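Local coordinates for protein TadZ (Pseudomonas aeruginosa, PDB 4LDA) that probably takes part in pilus assembly, may bind and hydrolyse ATP as the full-length protein, and is represented here by its N-terminal CheY-like domain, at residues N5-T10 and E38-L43; P13-W18 and V81-G86; L52-G57 and A66-L71; L93-M96 and D102-T105. All coordinates share one frame; numbering follows the deposited sequence.

Contact 1 of 4, residues N5-T10 and E38-L43; sequences NFVALT and EELLAL
Leu9 and Leu40 meet tip to tip, and both branches of each leucine take part. CD1 of Leu9 touches CD2 of Leu40 at 3.6 Å, and Leu9 CD2 meets Leu40 CD1 at 3.7 Å, a tight double contact of methyl on methyl. Leu67 and Leu71 of helix 61-74 close in on this end, Leu67 against Leu9 and Leu71 against Leu40. Such aliphatic contacts join an inner strand of the CheY-like alpha/beta sandwich to one of its covering helices: strand 4-9 and helix 37-47 run nearly antiparallel here, their short axes at 160° and 10.4 Å apart at closest approach. Toward the start of the strand the fit is looser. Val7 has CG1 turned anti to its own amide nitrogen (chi1 175°), which carries this methyl out to the helix, where it lies 4.1 Å from Leu43 CD2 and 4.3 Å from Leu40 CD1. The side chains of Val7 and Leu43 cross obliquely, with one methyl from each in contact. Leu43 is partly exposed, and Glu38, Glu39 and Ala42 lie on the solvent side of the helix, where Glu39 OE1 bonds back to the amide of Ser36.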
# COMPACT_ATOMS: atom_id res chain seq x y z
N ASN A 5 0.10 -4.27 -11.18
CA ASN A 5 0.07 -2.84 -10.95
C ASN A 5 -0.13 -2.62 -9.47
O ASN A 5 -0.93 -3.33 -8.86
CB ASN A 5 -0.99 -2.12 -11.78
CG ASN A 5 -0.67 -1.99 -13.24
OD1 ASN A 5 0.49 -1.80 -13.64
ND2 ASN A 5 -1.72 -2.01 -14.07
N PHE A 6 0.66 -1.73 -8.88
CA PHE A 6 0.56 -1.33 -7.47
C PHE A 6 0.20 0.13 -7.43
O PHE A 6 0.65 0.88 -8.31
CB PHE A 6 1.86 -1.60 -6.70
CG PHE A 6 2.54 -2.92 -6.98
CD1 PHE A 6 2.15 -4.08 -6.33
CD2 PHE A 6 3.62 -2.99 -7.85
CE1 PHE A 6 2.78 -5.29 -6.59
CE2 PHE A 6 4.27 -4.20 -8.09
CZ PHE A 6 3.85 -5.34 -7.46
N VAL A 7 -0.61 0.55 -6.45
CA VAL A 7 -1.00 1.96 -6.30
C VAL A 7 -0.30 2.48 -5.04
O VAL A 7 -0.19 1.75 -4.07
CB VAL A 7 -2.54 2.16 -6.29
CG1 VAL A 7 -2.92 3.60 -6.01
CG2 VAL A 7 -3.12 1.72 -7.62
N ALA A 8 0.23 3.71 -5.10
CA ALA A 8 0.95 4.30 -3.99
C ALA A 8 0.48 5.71 -3.64
O ALA A 8 0.48 6.61 -4.48
CB ALA A 8 2.43 4.34 -4.30
N LEU A 9 0.12 5.88 -2.36
CA LEU A 9 -0.22 7.14 -1.72
C LEU A 9 0.98 7.50 -0.88
O LEU A 9 1.13 6.98 0.23
CB LEU A 9 -1.52 7.06 -0.90
CG LEU A 9 -2.78 6.71 -1.63
CD1 LEU A 9 -3.85 6.28 -0.64
CD2 LEU A 9 -3.24 7.89 -2.46
N THR A 10 1.91 8.25 -1.45
CA THR A 10 3.17 8.61 -0.81
C THR A 10 3.07 10.02 -0.28
O THR A 10 2.29 10.83 -0.82
CB THR A 10 4.32 8.46 -1.81
OG1 THR A 10 4.03 9.22 -3.00
CG2 THR A 10 4.58 7.00 -2.18
N GLU A 38 -13.35 7.77 -3.72
CA GLU A 38 -14.00 7.50 -5.00
C GLU A 38 -12.98 7.46 -6.14
O GLU A 38 -13.02 6.52 -6.95
CB GLU A 38 -15.12 8.52 -5.31
CG GLU A 38 -14.84 10.00 -5.11
CD GLU A 38 -15.93 10.95 -5.57
OE1 GLU A 38 -16.84 10.50 -6.31
OE2 GLU A 38 -15.85 12.15 -5.24
N GLU A 39 -12.06 8.45 -6.19
CA GLU A 39 -10.99 8.56 -7.20
C GLU A 39 -10.02 7.39 -7.10
O GLU A 39 -9.65 6.79 -8.11
CB GLU A 39 -10.21 9.89 -7.06
CG GLU A 39 -11.01 11.13 -7.41
CD GLU A 39 -10.36 12.48 -7.15
OE1 GLU A 39 -9.38 12.54 -6.37
OE2 GLU A 39 -10.88 13.49 -7.68
N LEU A 40 -9.64 7.05 -5.86
CA LEU A 40 -8.73 5.96 -5.54
C LEU A 40 -9.32 4.60 -5.92
O LEU A 40 -8.60 3.76 -6.44
CB LEU A 40 -8.44 6.02 -4.05
CG LEU A 40 -7.17 5.41 -3.57
CD1 LEU A 40 -5.97 6.05 -4.23
CD2 LEU A 40 -7.05 5.60 -2.09
N LEU A 41 -10.63 4.40 -5.71
CA LEU A 41 -11.30 3.15 -6.09
C LEU A 41 -11.33 3.00 -7.61
O LEU A 41 -11.12 1.90 -8.10
CB LEU A 41 -12.72 3.05 -5.50
CG LEU A 41 -12.83 2.88 -3.98
CD1 LEU A 41 -14.24 3.00 -3.54
CD2 LEU A 41 -12.22 1.57 -3.48
N ALA A 42 -11.54 4.12 -8.35
CA ALA A 42 -11.52 4.18 -9.82
C ALA A 42 -10.15 3.80 -10.37
O ALA A 42 -10.07 3.04 -11.34
CB ALA A 42 -11.89 5.56 -10.31
N LEU A 43 -9.07 4.30 -9.73
CA LEU A 43 -7.69 4.04 -10.11
C LEU A 43 -7.27 2.57 -9.81
O LEU A 43 -6.50 2.00 -10.57
CB LEU A 43 -6.77 5.00 -9.36
CG LEU A 43 -5.48 5.34 -10.05
CD1 LEU A 43 -5.71 6.43 -11.11
CD2 LEU A 43 -4.45 5.81 -9.06

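Contact 2 of 4, residues P13-W18 and V81-G86; sequences PGELDW and VAIGDG
A chi1 of -57° at Ile83 sets CG2 anti to the backbone nitrogen and CG1 anti to the carbonyl carbon, while Trp18, with chi1 at 166°, swings its indole off helix 13-22 to meet these branches. The six-membered part of the indole does the touching: CZ3 of Trp18 lies 4.0 Å from Ile83 CG2 and 4.1 Å from Ile83 CD1, so one ring carbon bridges the two ends of the branched side chain. Glu15, one helical turn earlier, is extended beyond CG and brings its carboxylate to the same isoleucine, with OE2 of Glu15 3.9 Å from Ile83 CG2. Glu15 and Trp18 each run alongside Ile83, pointing the opposite way to it, and the single methyl CG2 sits against a carboxylate oxygen and an aromatic carbon together. The pairing ties helix 13-22 of the CheY-like fold to the C-terminal end of strand 79-83, with CA atoms of Glu15 and Ile83 8.7 Å apart. Further along, the Trp18 ring packs edge-to-face with Tyr106, and its NE1 bonds to the carbonyl oxygen of Ala108. No hydrogen bond crosses between the two segments; the side chain of Ile83 offers only hydrocarbon. The buried carboxylate of Glu15 therefore relies on other partners, with OE2 bonded to Ser55 OG and OE1 to the amide of Gln11, and these two bonds probably offset much of the cost of keeping an acid beside an aliphatic side chain.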
# COMPACT_ATOMS: atom_id res chain seq x y z
N PRO A 13 8.24 12.37 -2.74
CA PRO A 13 8.66 11.63 -3.96
C PRO A 13 9.70 10.52 -3.75
O PRO A 13 9.72 9.57 -4.54
CB PRO A 13 9.28 12.73 -4.84
CG PRO A 13 8.68 13.98 -4.37
CD PRO A 13 8.46 13.82 -2.91
N GLY A 14 10.55 10.66 -2.73
CA GLY A 14 11.57 9.67 -2.40
C GLY A 14 10.98 8.30 -2.13
O GLY A 14 11.60 7.28 -2.45
N GLU A 15 9.77 8.27 -1.56
CA GLU A 15 9.04 7.04 -1.27
C GLU A 15 8.58 6.37 -2.56
O GLU A 15 8.72 5.16 -2.68
CB GLU A 15 7.82 7.30 -0.38
CG GLU A 15 8.14 7.68 1.05
CD GLU A 15 6.91 8.05 1.86
OE1 GLU A 15 5.94 8.58 1.28
OE2 GLU A 15 6.92 7.83 3.09
N LEU A 16 8.04 7.14 -3.51
CA LEU A 16 7.56 6.63 -4.78
C LEU A 16 8.71 6.01 -5.59
O LEU A 16 8.53 4.92 -6.14
CB LEU A 16 6.86 7.72 -5.58
CG LEU A 16 6.17 7.24 -6.86
CD1 LEU A 16 4.97 6.32 -6.55
CD2 LEU A 16 5.78 8.41 -7.73
N ASP A 17 9.88 6.68 -5.62
CA ASP A 17 11.07 6.18 -6.31
C ASP A 17 11.54 4.87 -5.70
O ASP A 17 11.83 3.94 -6.44
CB ASP A 17 12.20 7.22 -6.28
CG ASP A 17 11.94 8.45 -7.13
OD1 ASP A 17 11.24 8.33 -8.16
OD2 ASP A 17 12.49 9.53 -6.80
N TRP A 18 11.58 4.79 -4.35
CA TRP A 18 11.97 3.61 -3.57
C TRP A 18 11.04 2.42 -3.89
O TRP A 18 11.53 1.31 -4.14
CB TRP A 18 11.95 3.94 -2.07
CG TRP A 18 12.01 2.75 -1.13
CD1 TRP A 18 13.07 1.93 -0.89
CD2 TRP A 18 10.98 2.34 -0.22
NE1 TRP A 18 12.74 1.00 0.06
CE2 TRP A 18 11.46 1.23 0.50
CE3 TRP A 18 9.66 2.77 0.02
CZ2 TRP A 18 10.70 0.57 1.48
CZ3 TRP A 18 8.89 2.10 0.97
CH2 TRP A 18 9.42 1.03 1.70
N VAL A 81 -0.75 -1.97 2.36
CA VAL A 81 0.55 -1.99 3.03
C VAL A 81 0.89 -0.57 3.47
O VAL A 81 1.01 0.32 2.63
CB VAL A 81 1.68 -2.60 2.14
CG1 VAL A 81 3.01 -2.62 2.88
CG2 VAL A 81 1.31 -4.00 1.65
N ALA A 82 1.04 -0.35 4.78
CA ALA A 82 1.38 0.96 5.32
C ALA A 82 2.89 1.19 5.29
O ALA A 82 3.65 0.25 5.42
CB ALA A 82 0.85 1.11 6.74
N ILE A 83 3.30 2.43 5.08
CA ILE A 83 4.70 2.87 5.04
C ILE A 83 4.85 3.93 6.14
O ILE A 83 4.12 4.92 6.13
CB ILE A 83 5.13 3.39 3.63
CG1 ILE A 83 4.93 2.35 2.52
CG2 ILE A 83 6.57 3.94 3.62
CD1 ILE A 83 4.89 2.99 1.09
N GLY A 84 5.66 3.65 7.14
CA GLY A 84 5.84 4.60 8.22
C GLY A 84 6.95 4.21 9.17
O GLY A 84 7.65 3.22 8.95
N ASP A 85 7.06 4.99 10.25
CA ASP A 85 8.05 4.83 11.31
C ASP A 85 7.83 3.52 12.09
O ASP A 85 6.86 3.39 12.85
CB ASP A 85 7.96 6.06 12.24
CG ASP A 85 9.00 6.15 13.34
OD1 ASP A 85 10.01 5.41 13.27
OD2 ASP A 85 8.83 7.00 14.26
N GLY A 86 8.76 2.58 11.92
CA GLY A 86 8.77 1.29 12.59
C GLY A 86 9.06 1.34 14.07
O GLY A 86 8.93 0.33 14.78

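Contact 3 of 4, residues L52-G57 and A66-L71; sequences LFISLG and ALVEGL
Strand 52-55 and helix 66-71 run almost antiparallel, at 164° with their short axes 10.9 Å apart, and their backbones come nearest at Ile54 and Val68, whose CA atoms are 8.2 Å apart. Three apolar pairs fill the gap. Ile54 gives both ends of its branched side chain to one methyl: CG2 of Val68 lies 3.7 Å from Ile54 CD1 and 3.9 Å from Ile54 CG2. With chi1 at -170° and chi2 at 172°, the long branch of Ile54 is fully extended, which lets CD1 also approach Leu67, although CD2 of Leu67 stays 4.3 Å from that carbon. The two side chains of Ile54 and Val68 lie at a slant to each other. Toward the start of the strand, Leu52 and Leu71 cross at about a right angle and touch with one methyl each, Leu52 CD2 to Leu71 CD1 at 3.9 Å. Strand and helix belong to a beta-alpha-beta unit, strand 51-55, helix 61-74 and strand 79-83, of the CheY-like fold. Canonical receivers carry their phosphoacceptor aspartate at the C-terminal end of the strand equivalent to 51-55; segment 52-57 holds no acidic residue, consistent with a receiver-like domain that does not use that chemistry. On the two sides of the strand lie strand 4-9, where Leu52 touches Val7 and Ile54 touches Leu9, and strand 79-83, whose Val80 also packs on Ile54; beyond the helix, Leu71 reaches helix 37-47 at Leu37, Leu41 and Leu44.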
# COMPACT_ATOMS: atom_id res chain seq x y z
N LEU A 52 -2.11 -1.82 -2.43
CA LEU A 52 -2.06 -0.37 -2.28
C LEU A 52 -1.10 -0.02 -1.15
O LEU A 52 -1.25 -0.52 -0.03
CB LEU A 52 -3.46 0.23 -2.03
CG LEU A 52 -3.50 1.75 -1.88
CD1 LEU A 52 -4.54 2.35 -2.76
CD2 LEU A 52 -3.75 2.17 -0.44
N PHE A 53 -0.12 0.84 -1.45
CA PHE A 53 0.83 1.36 -0.48
C PHE A 53 0.33 2.72 0.02
O PHE A 53 -0.07 3.55 -0.79
CB PHE A 53 2.24 1.46 -1.08
CG PHE A 53 2.82 0.12 -1.44
CD1 PHE A 53 3.47 -0.65 -0.48
CD2 PHE A 53 2.74 -0.37 -2.74
CE1 PHE A 53 4.02 -1.89 -0.81
CE2 PHE A 53 3.27 -1.61 -3.07
CZ PHE A 53 3.92 -2.35 -2.11
N ILE A 54 0.29 2.93 1.33
CA ILE A 54 -0.15 4.21 1.90
C ILE A 54 0.88 4.65 2.96
O ILE A 54 1.20 3.90 3.87
CB ILE A 54 -1.60 4.18 2.44
CG1 ILE A 54 -2.10 5.63 2.79
CG2 ILE A 54 -1.80 3.14 3.57
CD1 ILE A 54 -3.56 5.77 3.15
N SER A 55 1.42 5.85 2.77
CA SER A 55 2.40 6.43 3.67
C SER A 55 1.66 7.11 4.83
O SER A 55 0.79 7.97 4.62
CB SER A 55 3.31 7.40 2.91
OG SER A 55 4.37 7.81 3.76
N LEU A 56 1.97 6.66 6.05
CA LEU A 56 1.37 7.13 7.30
C LEU A 56 2.39 7.78 8.25
O LEU A 56 3.51 7.29 8.43
CB LEU A 56 0.70 5.96 8.04
CG LEU A 56 -0.48 5.27 7.36
CD1 LEU A 56 -0.98 4.13 8.20
CD2 LEU A 56 -1.61 6.24 7.11
N GLY A 57 1.94 8.85 8.89
CA GLY A 57 2.68 9.61 9.89
C GLY A 57 1.71 10.17 10.90
O GLY A 57 0.50 10.05 10.71
N ALA A 66 -8.81 6.79 8.10
CA ALA A 66 -10.22 6.78 7.68
C ALA A 66 -10.35 6.31 6.23
O ALA A 66 -11.30 5.59 5.91
CB ALA A 66 -10.82 8.17 7.84
N LEU A 67 -9.38 6.69 5.38
CA LEU A 67 -9.31 6.30 3.97
C LEU A 67 -9.06 4.79 3.85
O LEU A 67 -9.76 4.14 3.08
CB LEU A 67 -8.22 7.11 3.24
CG LEU A 67 -7.98 6.81 1.77
CD1 LEU A 67 -9.22 7.03 0.98
CD2 LEU A 67 -6.89 7.69 1.22
N VAL A 68 -8.10 4.25 4.63
CA VAL A 68 -7.79 2.81 4.66
C VAL A 68 -9.08 2.05 5.04
O VAL A 68 -9.41 1.08 4.36
CB VAL A 68 -6.61 2.46 5.61
CG1 VAL A 68 -6.40 0.95 5.71
CG2 VAL A 68 -5.33 3.14 5.15
N GLU A 69 -9.81 2.54 6.08
CA GLU A 69 -11.07 1.96 6.56
C GLU A 69 -12.12 1.89 5.42
O GLU A 69 -12.75 0.85 5.25
CB GLU A 69 -11.63 2.76 7.75
CG GLU A 69 -10.85 2.58 9.04
CD GLU A 69 -11.21 3.46 10.23
OE1 GLU A 69 -12.25 4.15 10.17
OE2 GLU A 69 -10.45 3.44 11.23
N GLY A 70 -12.23 2.97 4.65
CA GLY A 70 -13.13 3.09 3.50
C GLY A 70 -12.78 2.17 2.35
O GLY A 70 -13.67 1.56 1.74
N LEU A 71 -11.47 2.07 2.03
CA LEU A 71 -10.92 1.20 0.98
C LEU A 71 -11.17 -0.27 1.27
O LEU A 71 -11.64 -0.99 0.40
CB LEU A 71 -9.40 1.42 0.80
CG LEU A 71 -8.95 2.65 0.08
CD1 LEU A 71 -7.50 2.92 0.38
CD2 LEU A 71 -9.19 2.53 -1.41

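Contact 4 of 4, residues L93-M96 and D102-T105; sequences LAAM and DFIT
The last beta-alpha-beta crossover of this CheY-like sheet runs from strand 79-83 through helix 89-98 to strand 102-104, and here Ala95 and Phe103 join its helix to its closing strand. The two elements follow closely in the chain, and their backbones stay near, with CA atoms of Ala95 and Phe103 7.7 Å apart and those of Met96 and Asp102 7.4 Å apart. Ala95 is buried and turns its methyl straight at the aromatic ring. That methyl lies in the plane of the Phe103 ring, against an edge: CB of Ala95 is 3.9 Å from Phe103 CD2 and 4.1 Å from Phe103 CE2. Phe103 has its ring carbon CG anti to the amide nitrogen (chi1 -164°), a setting that sends the ring out from the strand toward helix 89-98, where Leu91 and Val92 also touch it. Ala82 packs against both Phe103 and Ala95, so helix and strand share a neighbour in the adjoining strand. On the more exposed border the contact passes to Met96, which is present as selenomethionine. The CB of Asp102 turns away from helix 89-98, its side chain touches Leu116 and Leu120 of helix 110-121, and it is the backbone that faces Met96. The selenium comes loosely up to that backbone because the chain curls at each bond (chi1 -56°, chi2 -56°), bringing SE of Met96 to 4.5 Å from the carbonyl carbon C of Asp102.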
# COMPACT_ATOMS: atom_id res chain seq x y z
N LEU A 93 0.11 -0.10 15.25
CA LEU A 93 -1.17 -0.53 15.79
C LEU A 93 -2.37 0.17 15.14
O LEU A 93 -3.34 -0.50 14.81
CB LEU A 93 -1.23 -0.30 17.29
CG LEU A 93 -0.61 -1.38 18.14
CD1 LEU A 93 -0.46 -0.89 19.58
CD2 LEU A 93 -1.42 -2.68 18.05
N ALA A 94 -2.31 1.50 14.96
CA ALA A 94 -3.40 2.26 14.33
C ALA A 94 -3.62 1.80 12.89
O ALA A 94 -4.77 1.57 12.51
CB ALA A 94 -3.09 3.75 14.36
N ALA A 95 -2.51 1.59 12.12
CA ALA A 95 -2.51 1.14 10.72
C ALA A 95 -3.17 -0.23 10.60
O ALA A 95 -4.04 -0.40 9.74
CB ALA A 95 -1.09 1.08 10.19
N MSE A 96 -2.80 -1.18 11.49
CA MSE A 96 -3.37 -2.53 11.54
C MSE A 96 -4.86 -2.48 11.85
O MSE A 96 -5.63 -3.19 11.20
CB MSE A 96 -2.64 -3.42 12.55
CG MSE A 96 -1.10 -3.52 12.32
SE MSE A 96 -0.39 -4.14 10.56
CE MSE A 96 -0.76 -6.06 10.77
N ASP A 102 -0.02 -5.19 6.20
CA ASP A 102 1.40 -5.15 6.54
C ASP A 102 1.89 -3.70 6.74
O ASP A 102 1.18 -2.76 6.37
CB ASP A 102 2.22 -5.86 5.44
CG ASP A 102 1.79 -7.30 5.17
OD1 ASP A 102 0.83 -7.50 4.38
OD2 ASP A 102 2.42 -8.22 5.73
N PHE A 103 3.08 -3.53 7.36
CA PHE A 103 3.73 -2.24 7.64
C PHE A 103 5.22 -2.32 7.34
O PHE A 103 5.92 -3.18 7.89
CB PHE A 103 3.50 -1.88 9.13
CG PHE A 103 3.76 -0.43 9.48
CD1 PHE A 103 5.06 0.05 9.62
CD2 PHE A 103 2.70 0.43 9.76
CE1 PHE A 103 5.29 1.36 10.00
CE2 PHE A 103 2.94 1.76 10.10
CZ PHE A 103 4.23 2.21 10.24
N ILE A 104 5.72 -1.44 6.46
CA ILE A 104 7.12 -1.39 6.07
C ILE A 104 7.66 0.01 6.35
O ILE A 104 6.89 0.96 6.42
CB ILE A 104 7.36 -1.83 4.58
CG1 ILE A 104 6.47 -1.03 3.60
CG2 ILE A 104 7.12 -3.35 4.43
CD1 ILE A 104 6.71 -1.24 2.11
N THR A 105 8.96 0.11 6.56
CA THR A 105 9.59 1.40 6.79
C THR A 105 10.30 1.81 5.51
O THR A 105 10.97 1.00 4.86
CB THR A 105 10.53 1.39 8.03
OG1 THR A 105 9.76 1.04 9.17
CG2 THR A 105 11.18 2.76 8.30

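All four contacts attach helices to one parallel five-stranded sheet of order 2-1-3-4-5, the core of the CheY-like domain. Contacts 1 and 3, centres about 10 Å apart, use the neighbouring strands 4-9 and 51-55 and touch through their helices. Contacts 2 and 4, centres about 11 Å apart, use the adjoining strands 79-83 and 102-104. Contacts 1 and 4 lie farthest apart, about 18 Å between centres. Helices 37-47, 61-74 and 89-98 cover one face and helix 13-22 the other, so the contacts fix helices to both faces. Along the sequence, contact 1 closes before contact 3 begins and contact 3 before contact 4, whereas contact 2 links helix 13-22 to strand 79-83, spanning contact 3.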